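Local structure of Iron(III) ABC transporter, periplasmic iron-compound-binding protein (Vibrio cholerae, 3TEF) at residues S157-V162 and P213-V218; F178-K183 and N258-A263; I203-I208 and D239-T244; A253-N258 and A275-S280. The protein probably binds iron-loaded catecholate siderophores in the periplasm and delivers them to an inner-membrane ABC transporter for import. One frame throughout, in Å; residues are numbered along the deposited sequence.

Contact 1 of 4, residues S157-V162 and P213-V218; sequences SDAMLV and PKTLLV
M160 and L217 sit at the middle of a parallel strand pair, 158-162 beside 215-218, whose axes approach to 4.7 Å with their directions 23° apart. M160 bonds on both sides of L216: its N donates to T215 O, and its O accepts from L217 N at 2.9 Å. L217 O then takes V162 N at 2.8 Å, almost in line with the carbonyl. At the start of the pair the T215 N to D158 O bond is weak, and the side chain of D158 takes over. Its OD2 accepts K214 N at 3.3 Å, from 41° above the carboxylate plane, and the same oxygen also bonds T190 OG1. The bent chain of K214 passes obliquely by D158 OD1, with CD at 3.5 Å, but the ammonium group stays beyond salt-bridge range and bonds N212 O.

These are inner strands of the alpha/beta sheet in the C-terminal lobe of a class III periplasmic binding protein, so nonpolar residues line both of its faces. On one, the backbone sets M160 CB 3.7 Å from P213 CB, and the flexible thioether then bends at chi3 (-68°), turning CE to CG and CD of the proline ring. V162, beta-branched as suits extended backbone, brings CG2 to L216 CD1 at 3.6 Å on the same face, which helix 205-211 covers. On the other, the methyl of A159 packs on T215 CB and L217 CD1, while L161 crosses its neighbour at roughly a right angle, CD2 3.6 Å from L217 CB.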
loop_
_atom_site.group_PDB
_atom_site.type_symbol
_atom_site.label_atom_id
_atom_site.label_comp_id
_atom_site.label_asym_id
_atom_site.label_seq_id
_atom_site.Cartn_x
_atom_site.Cartn_y
_atom_site.Cartn_z
ATOM N N SER A 157 21.881 3.708 8.870
ATOM C CA SER A 157 22.091 2.302 8.566
ATOM C C SER A 157 21.242 1.824 7.397
ATOM O O SER A 157 20.245 2.454 7.037
ATOM C CB SER A 157 21.847 1.445 9.804
ATOM O OG SER A 157 22.790 1.759 10.816
ATOM N N ASP A 158 21.660 0.703 6.817
ATOM C CA ASP A 158 21.051 0.167 5.609
ATOM C C ASP A 158 19.951 -0.838 5.929
ATOM O O ASP A 158 19.911 -1.421 7.013
ATOM C CB ASP A 158 22.120 -0.491 4.730
ATOM C CG ASP A 158 22.827 -1.644 5.433
ATOM O OD1 ASP A 158 23.628 -1.378 6.354
ATOM O OD2 ASP A 158 22.587 -2.817 5.069
ATOM N N ALA A 159 19.045 -1.022 4.978
ATOM C CA ALA A 159 18.026 -2.050 5.107
ATOM C C ALA A 159 17.864 -2.750 3.776
ATOM O O ALA A 159 18.001 -2.135 2.713
ATOM C CB ALA A 159 16.704 -1.459 5.550
ATOM N N MET A 160 17.573 -4.040 3.849
ATOM C CA MET A 160 17.253 -4.814 2.670
ATOM C C MET A 160 15.792 -5.195 2.796
ATOM O O MET A 160 15.361 -5.668 3.851
ATOM C CB MET A 160 18.120 -6.069 2.609
ATOM C CG MET A 160 17.851 -6.943 1.399
ATOM S SD MET A 160 18.869 -8.427 1.374
ATOM C CE MET A 160 20.490 -7.714 1.092
ATOM N N LEU A 161 15.028 -4.953 1.741
ATOM C CA LEU A 161 13.615 -5.305 1.727
ATOM C C LEU A 161 13.493 -6.581 0.912
ATOM O O LEU A 161 13.889 -6.609 -0.242
ATOM C CB LEU A 161 12.796 -4.180 1.085
ATOM C CG LEU A 161 11.258 -4.201 1.116
ATOM C CD1 LEU A 161 10.667 -5.382 0.320
ATOM C CD2 LEU A 161 10.711 -4.187 2.532
ATOM N N VAL A 162 12.971 -7.634 1.531
ATOM C CA VAL A 162 12.832 -8.923 0.859
ATOM C C VAL A 162 11.383 -9.349 0.885
ATOM O O VAL A 162 10.748 -9.333 1.935
ATOM C CB VAL A 162 13.689 -10.013 1.530
ATOM C CG1 VAL A 162 13.504 -11.357 0.816
ATOM C CG2 VAL A 162 15.153 -9.615 1.515
ATOM N N PRO A 213 22.767 -7.525 5.360
ATOM C CA PRO A 213 22.105 -6.261 5.710
ATOM C C PRO A 213 22.096 -6.041 7.223
ATOM O O PRO A 213 22.050 -7.008 7.988
ATOM C CB PRO A 213 20.672 -6.472 5.212
ATOM C CG PRO A 213 20.478 -7.959 5.273
ATOM C CD PRO A 213 21.809 -8.551 4.904
ATOM N N LYS A 214 22.142 -4.781 7.648
ATOM C CA LYS A 214 22.053 -4.452 9.067
ATOM C C LYS A 214 20.616 -4.585 9.555
ATOM O O LYS A 214 20.355 -4.946 10.708
ATOM C CB LYS A 214 22.560 -3.030 9.321
ATOM C CG LYS A 214 23.903 -2.953 10.041
ATOM C CD LYS A 214 25.076 -2.973 9.066
ATOM C CE LYS A 214 25.290 -4.350 8.446
ATOM N NZ LYS A 214 26.259 -4.299 7.305
ATOM N N THR A 215 19.682 -4.283 8.663
ATOM C CA THR A 215 18.262 -4.426 8.950
ATOM C C THR A 215 17.621 -5.187 7.806
ATOM O O THR A 215 17.902 -4.918 6.631
ATOM C CB THR A 215 17.577 -3.061 9.080
ATOM O OG1 THR A 215 18.087 -2.381 10.234
ATOM C CG2 THR A 215 16.068 -3.223 9.221
ATOM N N LEU A 216 16.753 -6.130 8.151
ATOM C CA LEU A 216 16.107 -6.963 7.146
ATOM C C LEU A 216 14.590 -6.856 7.304
ATOM O O LEU A 216 14.032 -7.235 8.336
ATOM C CB LEU A 216 16.585 -8.407 7.301
ATOM C CG LEU A 216 16.185 -9.484 6.294
ATOM C CD1 LEU A 216 16.501 -9.070 4.859
ATOM C CD2 LEU A 216 16.891 -10.783 6.644
ATOM N N LEU A 217 13.929 -6.322 6.279
ATOM C CA LEU A 217 12.482 -6.144 6.308
ATOM C C LEU A 217 11.853 -7.177 5.380
ATOM O O LEU A 217 12.153 -7.217 4.190
ATOM C CB LEU A 217 12.109 -4.746 5.834
ATOM C CG LEU A 217 12.886 -3.638 6.547
ATOM C CD1 LEU A 217 12.656 -2.273 5.918
ATOM C CD2 LEU A 217 12.507 -3.624 8.017
ATOM N N VAL A 218 10.981 -8.009 5.931
ATOM C CA VAL A 218 10.468 -9.148 5.191
ATOM C C VAL A 218 8.973 -9.008 4.966
ATOM O O VAL A 218 8.219 -8.735 5.900
ATOM C CB VAL A 218 10.736 -10.451 5.967
ATOM C CG1 VAL A 218 10.141 -11.650 5.234
ATOM C CG2 VAL A 218 12.234 -10.624 6.197
#

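Contact 2 of 4, residues F178-K183 and N258-A263; sequences FSSVYK and NAWYIA
W260 meets S180 and V181 with the six-membered end of its indole: CZ3 lies 3.3 Å from S180 OG and 3.7 Å from V181 CG2, both approaching obliquely. The valine side chain comes in at about a right angle to that of the tryptophan. From the same short segment F178 leans over the turn of the other helix, where its CE1 comes within 3.6 Å of W260 O and its CZ within 4.1 Å of Y261 CD1. The two aromatic side chains, F178 and Y261, pass each other at a slant without stacking.

One layer out, other residues fix these groups. The indole NH of W260 is bonded to D276 OD2, which limits how the ring can turn, and M273 and M277 of helix 267-279 pack against it with pliable thioether chains. F178 rests on L161 of the neighbouring sheet. The phenol of Y261 bonds R221 NE. The backbone carbonyl of Y261 accepts from R88 NH2, just after strand 82-85 of the other sheet, so this region near the chain's centre probably borders the junction of the two lobes. The backbone of 258-262 is itself a wide pi-type turn, closed by A263 N to N258 O at 2.7 Å.

Helix 180-184 and F178 before it thus join helix 257-262 mainly by van der Waals contact, with two oxygens, S180 OG and W260 O, set against rings. The polar ends of W260 and Y261 are satisfied elsewhere, so the fit depends on shape more than on directional bonds.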
loop_
_atom_site.group_PDB
_atom_site.type_symbol
_atom_site.label_atom_id
_atom_site.label_comp_id
_atom_site.label_asym_id
_atom_site.label_seq_id
_atom_site.Cartn_x
_atom_site.Cartn_y
_atom_site.Cartn_z
ATOM N N PHE A 178 8.069 -0.082 -2.612
ATOM C CA PHE A 178 8.451 0.051 -1.197
ATOM C C PHE A 178 9.383 1.241 -0.972
ATOM O O PHE A 178 10.216 1.229 -0.070
ATOM C CB PHE A 178 9.074 -1.245 -0.661
ATOM C CG PHE A 178 8.175 -2.434 -0.786
ATOM C CD1 PHE A 178 7.037 -2.542 -0.002
ATOM C CD2 PHE A 178 8.447 -3.440 -1.705
ATOM C CE1 PHE A 178 6.190 -3.641 -0.132
ATOM C CE2 PHE A 178 7.614 -4.545 -1.828
ATOM C CZ PHE A 178 6.486 -4.647 -1.039
ATOM N N SER A 179 9.223 2.271 -1.799
ATOM C CA SER A 179 10.033 3.485 -1.682
ATOM C C SER A 179 10.016 4.080 -0.265
ATOM O O SER A 179 11.001 4.672 0.175
ATOM C CB SER A 179 9.578 4.534 -2.701
ATOM O OG SER A 179 8.290 5.048 -2.406
ATOM N N SER A 180 8.904 3.901 0.448
ATOM C CA SER A 180 8.748 4.441 1.802
ATOM C C SER A 180 9.937 4.124 2.707
ATOM O O SER A 180 10.393 4.979 3.478
ATOM C CB SER A 180 7.481 3.877 2.433
ATOM O OG SER A 180 7.539 2.466 2.389
ATOM N N VAL A 181 10.429 2.893 2.614
ATOM C CA VAL A 181 11.527 2.428 3.451
ATOM C C VAL A 181 12.737 3.359 3.362
ATOM O O VAL A 181 13.378 3.656 4.374
ATOM C CB VAL A 181 11.966 1.002 3.061
ATOM C CG1 VAL A 181 13.197 0.584 3.853
ATOM C CG2 VAL A 181 10.820 0.001 3.307
ATOM N N TYR A 182 13.030 3.815 2.150
ATOM C CA TYR A 182 14.259 4.555 1.881
ATOM C C TYR A 182 14.035 6.060 1.814
ATOM O O TYR A 182 14.802 6.838 2.387
ATOM C CB TYR A 182 14.895 4.024 0.589
ATOM C CG TYR A 182 15.128 2.539 0.695
ATOM C CD1 TYR A 182 16.122 2.048 1.523
ATOM C CD2 TYR A 182 14.311 1.624 0.032
ATOM C CE1 TYR A 182 16.332 0.703 1.674
ATOM C CE2 TYR A 182 14.512 0.255 0.185
ATOM C CZ TYR A 182 15.527 -0.194 1.006
ATOM O OH TYR A 182 15.763 -1.541 1.176
ATOM N N LYS A 183 12.979 6.466 1.119
ATOM C CA LYS A 183 12.719 7.882 0.873
ATOM C C LYS A 183 12.012 8.583 2.032
ATOM O O LYS A 183 12.188 9.787 2.240
ATOM C CB LYS A 183 11.931 8.071 -0.425
ATOM C CG LYS A 183 12.632 7.517 -1.655
ATOM C CD LYS A 183 12.013 8.026 -2.951
ATOM C CE LYS A 183 12.716 7.411 -4.156
ATOM N NZ LYS A 183 12.218 7.975 -5.444
ATOM N N ASN A 258 -0.763 -6.775 4.610
ATOM C CA ASN A 258 -1.854 -5.926 4.158
ATOM C C ASN A 258 -1.420 -4.465 4.037
ATOM O O ASN A 258 -1.663 -3.810 3.026
ATOM C CB ASN A 258 -3.054 -6.007 5.102
ATOM C CG ASN A 258 -4.127 -5.000 4.742
ATOM O OD1 ASN A 258 -4.840 -5.175 3.752
ATOM N ND2 ASN A 258 -4.216 -3.914 5.516
ATOM N N ALA A 259 -0.779 -3.957 5.081
ATOM C CA ALA A 259 -0.476 -2.537 5.132
ATOM C C ALA A 259 0.513 -2.121 4.045
ATOM O O ALA A 259 0.354 -1.062 3.449
ATOM C CB ALA A 259 0.059 -2.142 6.493
ATOM N N TRP A 260 1.540 -2.944 3.819
ATOM C CA TRP A 260 2.641 -2.564 2.916
ATOM C C TRP A 260 2.429 -2.952 1.458
ATOM O O TRP A 260 2.955 -2.297 0.554
ATOM C CB TRP A 260 3.964 -3.177 3.394
ATOM C CG TRP A 260 4.487 -2.601 4.685
ATOM C CD1 TRP A 260 4.075 -2.923 5.950
ATOM C CD2 TRP A 260 5.538 -1.634 4.844
ATOM N NE1 TRP A 260 4.784 -2.202 6.876
ATOM C CE2 TRP A 260 5.690 -1.405 6.223
ATOM C CE3 TRP A 260 6.346 -0.921 3.946
ATOM C CZ2 TRP A 260 6.627 -0.505 6.736
ATOM C CZ3 TRP A 260 7.278 -0.039 4.454
ATOM C CH2 TRP A 260 7.411 0.165 5.835
ATOM N N TYR A 261 1.662 -4.012 1.232
ATOM C CA TYR A 261 1.592 -4.615 -0.090
ATOM C C TYR A 261 0.190 -4.526 -0.712
ATOM O O TYR A 261 0.039 -4.247 -1.896
ATOM C CB TYR A 261 2.069 -6.070 0.001
ATOM C CG TYR A 261 2.069 -6.800 -1.323
ATOM C CD1 TYR A 261 2.998 -6.489 -2.308
ATOM C CD2 TYR A 261 1.144 -7.800 -1.580
ATOM C CE1 TYR A 261 2.998 -7.161 -3.532
ATOM C CE2 TYR A 261 1.136 -8.482 -2.797
ATOM C CZ TYR A 261 2.063 -8.155 -3.759
ATOM O OH TYR A 261 2.050 -8.832 -4.958
ATOM N N ILE A 262 -0.834 -4.756 0.104
ATOM C CA ILE A 262 -2.212 -4.798 -0.383
ATOM C C ILE A 262 -2.920 -3.445 -0.342
ATOM O O ILE A 262 -3.427 -2.966 -1.360
ATOM C CB ILE A 262 -3.068 -5.822 0.412
ATOM C CG1 ILE A 262 -2.493 -7.245 0.274
ATOM C CG2 ILE A 262 -4.534 -5.762 -0.034
ATOM C CD1 ILE A 262 -2.564 -7.816 -1.120
ATOM N N ALA A 263 -2.950 -2.827 0.833
ATOM C CA ALA A 263 -3.806 -1.672 1.081
ATOM C C ALA A 263 -3.028 -0.399 0.818
ATOM O O ALA A 263 -2.868 0.461 1.689
ATOM C CB ALA A 263 -4.324 -1.697 2.531
#

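Contact 3 of 4, residues I203-I208 and D239-T244; sequences ISFEYI and DLVKAT
F205 packs closely against L240 and V241, the dense part of a contact between two helices of the C-terminal alpha/beta lobe, at its periphery beside the sheet. L240 CD1 comes within 3.5 Å of F205 CB, at the root of the ring, while V241 CG2 approaches the ring obliquely, 3.6 Å from CD1. A phenylalanine at the first turn of helix 205-211 can thus engage two successive residues of helix 239-242, and F236 adds a second aromatic ring, its plane at about 60° to that of F205. V241, beta-branched and buried, presents one methyl to the ring. Also buried, T244 OG1 stands 4.0 Å from I208 O and has a weak hydrogen bond to N212 OD1 instead.

The solvent side belongs to E206. It starts away from the partner helix, yet a bend at chi2 (77°) swings its carboxylate back, so that CG and the carboxylate pass obliquely by the methyl CD1 of L240, with CD at 3.7 Å. The helix start is secured separately: S204, its N-cap, accepts Y207 N on OG at 3.2 Å.

The cohesion across these segments is therefore chiefly hydrophobic, concentrated on three side chains, with the acidic group left where water can probably help to solvate it.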
loop_
_atom_site.group_PDB
_atom_site.type_symbol
_atom_site.label_atom_id
_atom_site.label_comp_id
_atom_site.label_asym_id
_atom_site.label_seq_id
_atom_site.Cartn_x
_atom_site.Cartn_y
_atom_site.Cartn_z
ATOM N N ILE A 203 16.339 -12.884 -5.828
ATOM C CA ILE A 203 17.514 -13.136 -5.007
ATOM C C ILE A 203 17.454 -14.538 -4.397
ATOM O O ILE A 203 16.775 -15.420 -4.921
ATOM C CB ILE A 203 17.680 -12.055 -3.914
ATOM C CG1 ILE A 203 16.439 -11.977 -3.027
ATOM C CG2 ILE A 203 17.931 -10.696 -4.567
ATOM C CD1 ILE A 203 16.653 -11.152 -1.749
ATOM N N SER A 204 18.169 -14.735 -3.294
ATOM C CA SER A 204 18.273 -16.042 -2.660
ATOM C C SER A 204 18.734 -15.829 -1.232
ATOM O O SER A 204 19.074 -14.714 -0.848
ATOM C CB SER A 204 19.304 -16.889 -3.396
ATOM O OG SER A 204 20.574 -16.251 -3.363
ATOM N N PHE A 205 18.746 -16.891 -0.438
ATOM C CA PHE A 205 19.264 -16.768 0.918
ATOM C C PHE A 205 20.767 -16.496 0.900
ATOM O O PHE A 205 21.298 -15.810 1.772
ATOM C CB PHE A 205 18.936 -18.007 1.748
ATOM C CG PHE A 205 17.486 -18.118 2.116
ATOM C CD1 PHE A 205 16.900 -17.193 2.967
ATOM C CD2 PHE A 205 16.706 -19.151 1.617
ATOM C CE1 PHE A 205 15.556 -17.297 3.310
ATOM C CE2 PHE A 205 15.369 -19.255 1.956
ATOM C CZ PHE A 205 14.794 -18.328 2.804
ATOM N N GLU A 206 21.450 -17.027 -0.104
ATOM C CA GLU A 206 22.875 -16.789 -0.249
ATOM C C GLU A 206 23.150 -15.295 -0.456
ATOM O O GLU A 206 24.114 -14.751 0.083
ATOM C CB GLU A 206 23.441 -17.619 -1.407
ATOM C CG GLU A 206 23.561 -19.129 -1.110
ATOM C CD GLU A 206 22.232 -19.890 -1.171
ATOM O OE1 GLU A 206 21.164 -19.263 -1.355
ATOM O OE2 GLU A 206 22.261 -21.134 -1.034
ATOM N N TYR A 207 22.293 -14.641 -1.236
ATOM C CA TYR A 207 22.394 -13.205 -1.484
ATOM C C TYR A 207 22.182 -12.402 -0.195
ATOM O O TYR A 207 22.890 -11.423 0.059
ATOM C CB TYR A 207 21.374 -12.816 -2.555
ATOM C CG TYR A 207 21.149 -11.341 -2.797
ATOM C CD1 TYR A 207 21.641 -10.724 -3.947
ATOM C CD2 TYR A 207 20.405 -10.571 -1.906
ATOM C CE1 TYR A 207 21.418 -9.381 -4.195
ATOM C CE2 TYR A 207 20.177 -9.221 -2.143
ATOM C CZ TYR A 207 20.686 -8.634 -3.287
ATOM O OH TYR A 207 20.457 -7.298 -3.534
ATOM N N ILE A 208 21.211 -12.815 0.617
ATOM C CA ILE A 208 20.942 -12.141 1.889
ATOM C C ILE A 208 22.144 -12.273 2.822
ATOM O O ILE A 208 22.602 -11.289 3.410
ATOM C CB ILE A 208 19.674 -12.692 2.581
ATOM C CG1 ILE A 208 18.427 -12.389 1.743
ATOM C CG2 ILE A 208 19.518 -12.092 3.977
ATOM C CD1 ILE A 208 17.172 -13.096 2.223
ATOM N N ASP A 239 19.732 -21.285 8.536
ATOM C CA ASP A 239 21.140 -21.077 8.875
ATOM C C ASP A 239 21.763 -19.855 8.199
ATOM O O ASP A 239 22.546 -19.133 8.821
ATOM C CB ASP A 239 21.968 -22.328 8.555
ATOM C CG ASP A 239 21.486 -23.558 9.308
ATOM O OD1 ASP A 239 21.764 -23.658 10.525
ATOM O OD2 ASP A 239 20.833 -24.425 8.686
ATOM N N LEU A 240 21.426 -19.626 6.934
ATOM C CA LEU A 240 22.024 -18.527 6.180
ATOM C C LEU A 240 21.584 -17.175 6.724
ATOM O O LEU A 240 22.363 -16.218 6.758
ATOM C CB LEU A 240 21.671 -18.628 4.698
ATOM C CG LEU A 240 22.255 -19.833 3.966
ATOM C CD1 LEU A 240 21.810 -19.841 2.512
ATOM C CD2 LEU A 240 23.771 -19.819 4.063
ATOM N N VAL A 241 20.328 -17.103 7.144
ATOM C CA VAL A 241 19.766 -15.872 7.681
ATOM C C VAL A 241 20.286 -15.600 9.095
ATOM O O VAL A 241 20.543 -14.452 9.457
ATOM C CB VAL A 241 18.220 -15.933 7.668
ATOM C CG1 VAL A 241 17.620 -14.770 8.436
ATOM C CG2 VAL A 241 17.714 -15.954 6.228
ATOM N N LYS A 242 20.445 -16.662 9.880
ATOM C CA LYS A 242 20.988 -16.555 11.239
ATOM C C LYS A 242 22.385 -15.944 11.241
ATOM O O LYS A 242 22.767 -15.236 12.177
ATOM C CB LYS A 242 21.063 -17.934 11.892
ATOM C CG LYS A 242 19.765 -18.698 11.896
ATOM C CD LYS A 242 18.744 -18.059 12.808
ATOM C CE LYS A 242 18.265 -19.061 13.841
ATOM N NZ LYS A 242 16.988 -18.643 14.478
ATOM N N ALA A 243 23.147 -16.236 10.193
ATOM C CA ALA A 243 24.527 -15.779 10.081
ATOM C C ALA A 243 24.595 -14.301 9.723
ATOM O O ALA A 243 25.673 -13.756 9.490
ATOM C CB ALA A 243 25.271 -16.611 9.047
ATOM N N THR A 244 23.434 -13.655 9.698
ATOM C CA THR A 244 23.332 -12.270 9.270
ATOM C C THR A 244 23.383 -11.311 10.464
ATOM O O THR A 244 22.962 -11.657 11.566
ATOM C CB THR A 244 22.028 -12.057 8.461
ATOM O OG1 THR A 244 22.276 -11.191 7.348
ATOM C CG2 THR A 244 20.925 -11.489 9.335
#

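Contact 4 of 4, residues A253-N258 and A275-S280; sequences AYLDVN and ADMKAS
A253, in strand 252-254, touches S280 CB with its own CB at 3.7 Å; a methyl is small enough to let the end of helix 267-279 come this close to the sheet. S280, the last ordered residue, turns its hydroxyl back to M277 O in a weak bond. The backbone of A253 meanwhile pairs with L216 and V218, and so joins the strand to the sheet's strand 215-220.

L255 follows. Its CD2 lies 3.9 Å from M277 CE and 4.0 Å from D276 CB, so one methyl meets both helix side chains obliquely. M277 starts out from the far side of its helix, and bends at chi2 and chi3 (-74° and 84°) fold its methyl round to the leucine. The topology is a strand running into helix 257-262, with the closing helix 267-279 of the chain folded back against the connection, in the alpha/beta C-terminal lobe.

D256 is the N-cap of helix 257-262, its OD2 accepting A259 N, a place that suits a short acidic side chain. Its own backbone N is taken by D276 OD2 at 2.9 Å in a nearly straight bond, met from 37° above the carboxylate plane. The same oxygen serves W260 NE1, while OD1 receives Q272 NE2, one turn earlier in the helix. Three N-H groups thus grip the D276 carboxylate and would be expected to favour its charged form. The D256 and D276 carboxylates stay apart, their OD2 atoms 5.6 Å from each other.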
loop_
_atom_site.group_PDB
_atom_site.type_symbol
_atom_site.label_atom_id
_atom_site.label_comp_id
_atom_site.label_asym_id
_atom_site.label_seq_id
_atom_site.Cartn_x
_atom_site.Cartn_y
_atom_site.Cartn_z
ATOM N N ALA A 253 12.528 -7.624 10.678
ATOM C CA ALA A 253 11.150 -7.207 10.899
ATOM C C ALA A 253 10.232 -7.847 9.866
ATOM O O ALA A 253 10.510 -7.787 8.668
ATOM C CB ALA A 253 11.041 -5.702 10.826
ATOM N N TYR A 254 9.146 -8.462 10.331
ATOM C CA TYR A 254 8.143 -9.045 9.430
ATOM C C TYR A 254 6.989 -8.068 9.218
ATOM O O TYR A 254 6.077 -7.971 10.036
ATOM C CB TYR A 254 7.672 -10.416 9.943
ATOM C CG TYR A 254 8.816 -11.402 10.005
ATOM C CD1 TYR A 254 9.135 -12.188 8.909
ATOM C CD2 TYR A 254 9.615 -11.508 11.144
ATOM C CE1 TYR A 254 10.196 -13.063 8.941
ATOM C CE2 TYR A 254 10.680 -12.388 11.188
ATOM C CZ TYR A 254 10.965 -13.163 10.082
ATOM O OH TYR A 254 12.022 -14.040 10.094
ATOM N N LEU A 255 7.061 -7.332 8.112
ATOM C CA LEU A 255 6.146 -6.229 7.846
ATOM C C LEU A 255 4.711 -6.712 7.649
ATOM O O LEU A 255 4.483 -7.783 7.090
ATOM C CB LEU A 255 6.597 -5.457 6.606
ATOM C CG LEU A 255 8.000 -4.833 6.599
ATOM C CD1 LEU A 255 8.219 -4.096 5.300
ATOM C CD2 LEU A 255 8.195 -3.887 7.769
ATOM N N ASP A 256 3.752 -5.910 8.089
ATOM C CA ASP A 256 2.347 -6.270 7.922
ATOM C C ASP A 256 2.032 -6.317 6.431
ATOM O O ASP A 256 2.131 -5.315 5.728
ATOM C CB ASP A 256 1.444 -5.256 8.617
ATOM C CG ASP A 256 -0.018 -5.661 8.572
ATOM O OD1 ASP A 256 -0.463 -6.412 9.466
ATOM O OD2 ASP A 256 -0.723 -5.242 7.639
ATOM N N VAL A 257 1.666 -7.486 5.935
ATOM C CA VAL A 257 1.519 -7.639 4.491
ATOM C C VAL A 257 0.373 -6.805 3.923
ATOM O O VAL A 257 0.520 -6.185 2.876
ATOM C CB VAL A 257 1.344 -9.108 4.086
ATOM C CG1 VAL A 257 1.206 -9.212 2.567
ATOM C CG2 VAL A 257 2.526 -9.911 4.574
ATOM N N ASN A 258 -0.763 -6.775 4.610
ATOM C CA ASN A 258 -1.854 -5.926 4.158
ATOM C C ASN A 258 -1.420 -4.465 4.037
ATOM O O ASN A 258 -1.663 -3.810 3.026
ATOM C CB ASN A 258 -3.054 -6.007 5.102
ATOM C CG ASN A 258 -4.127 -5.000 4.742
ATOM O OD1 ASN A 258 -4.840 -5.175 3.752
ATOM N ND2 ASN A 258 -4.216 -3.914 5.516
ATOM N N ALA A 275 3.887 2.035 12.596
ATOM C CA ALA A 275 4.041 1.146 13.747
ATOM C C ALA A 275 5.113 0.092 13.488
ATOM O O ALA A 275 5.919 -0.206 14.371
ATOM C CB ALA A 275 2.723 0.485 14.113
ATOM N N ASP A 276 5.123 -0.479 12.285
ATOM C CA ASP A 276 6.112 -1.502 11.953
ATOM C C ASP A 276 7.527 -0.937 12.006
ATOM O O ASP A 276 8.441 -1.589 12.514
ATOM C CB ASP A 276 5.865 -2.121 10.568
ATOM C CG ASP A 276 4.665 -3.051 10.529
ATOM O OD1 ASP A 276 4.179 -3.486 11.601
ATOM O OD2 ASP A 276 4.215 -3.369 9.401
ATOM N N MET A 277 7.707 0.269 11.469
ATOM C CA MET A 277 9.023 0.900 11.439
ATOM C C MET A 277 9.489 1.253 12.858
ATOM O O MET A 277 10.650 1.051 13.206
ATOM C CB MET A 277 9.022 2.138 10.539
ATOM C CG MET A 277 8.852 1.860 9.035
ATOM S SD MET A 277 10.290 1.171 8.153
ATOM C CE MET A 277 10.101 -0.573 8.492
ATOM N N LYS A 278 8.576 1.766 13.675
ATOM C CA LYS A 278 8.894 2.035 15.080
ATOM C C LYS A 278 9.430 0.781 15.768
ATOM O O LYS A 278 10.465 0.817 16.444
ATOM C CB LYS A 278 7.668 2.566 15.822
ATOM C CG LYS A 278 7.367 4.031 15.531
ATOM C CD LYS A 278 6.154 4.517 16.317
ATOM C CE LYS A 278 5.954 6.020 16.165
ATOM N NZ LYS A 278 7.045 6.797 16.816
ATOM N N ALA A 279 8.725 -0.330 15.574
ATOM C CA ALA A 279 9.093 -1.596 16.190
ATOM C C ALA A 279 10.499 -2.037 15.789
ATOM O O ALA A 279 11.257 -2.526 16.625
ATOM C CB ALA A 279 8.069 -2.670 15.852
ATOM N N SER A 280 10.855 -1.857 14.520
ATOM C CA SER A 280 12.180 -2.264 14.058
ATOM C C SER A 280 13.219 -1.177 14.322
ATOM O O SER A 280 13.923 -1.209 15.332
ATOM C CB SER A 280 12.157 -2.629 12.574
ATOM O OG SER A 280 12.269 -1.477 11.756
#

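Overall arrangement
Contacts 1, 2 and 4 touch pairwise and make a triangle. The centre of contact 4 is about 12 Å from that of contact 1, with strand 252-254 beside strand 215-220, and about 10 Å from that of contact 2, with which it shares N258. Contacts 1 and 2, about 14 Å apart between centres, touch directly through Y182, whose OH bonds A159 O, and through V181 on L217. Contact 3 joins them only through contact 1, by way of P213 and M160, and lies about 23 Å, centre to centre, from contact 2. Relatives hold their ligand in the cleft between two lobes, and contact 2, near the chain's centre, is probably the nearest of the four to that region.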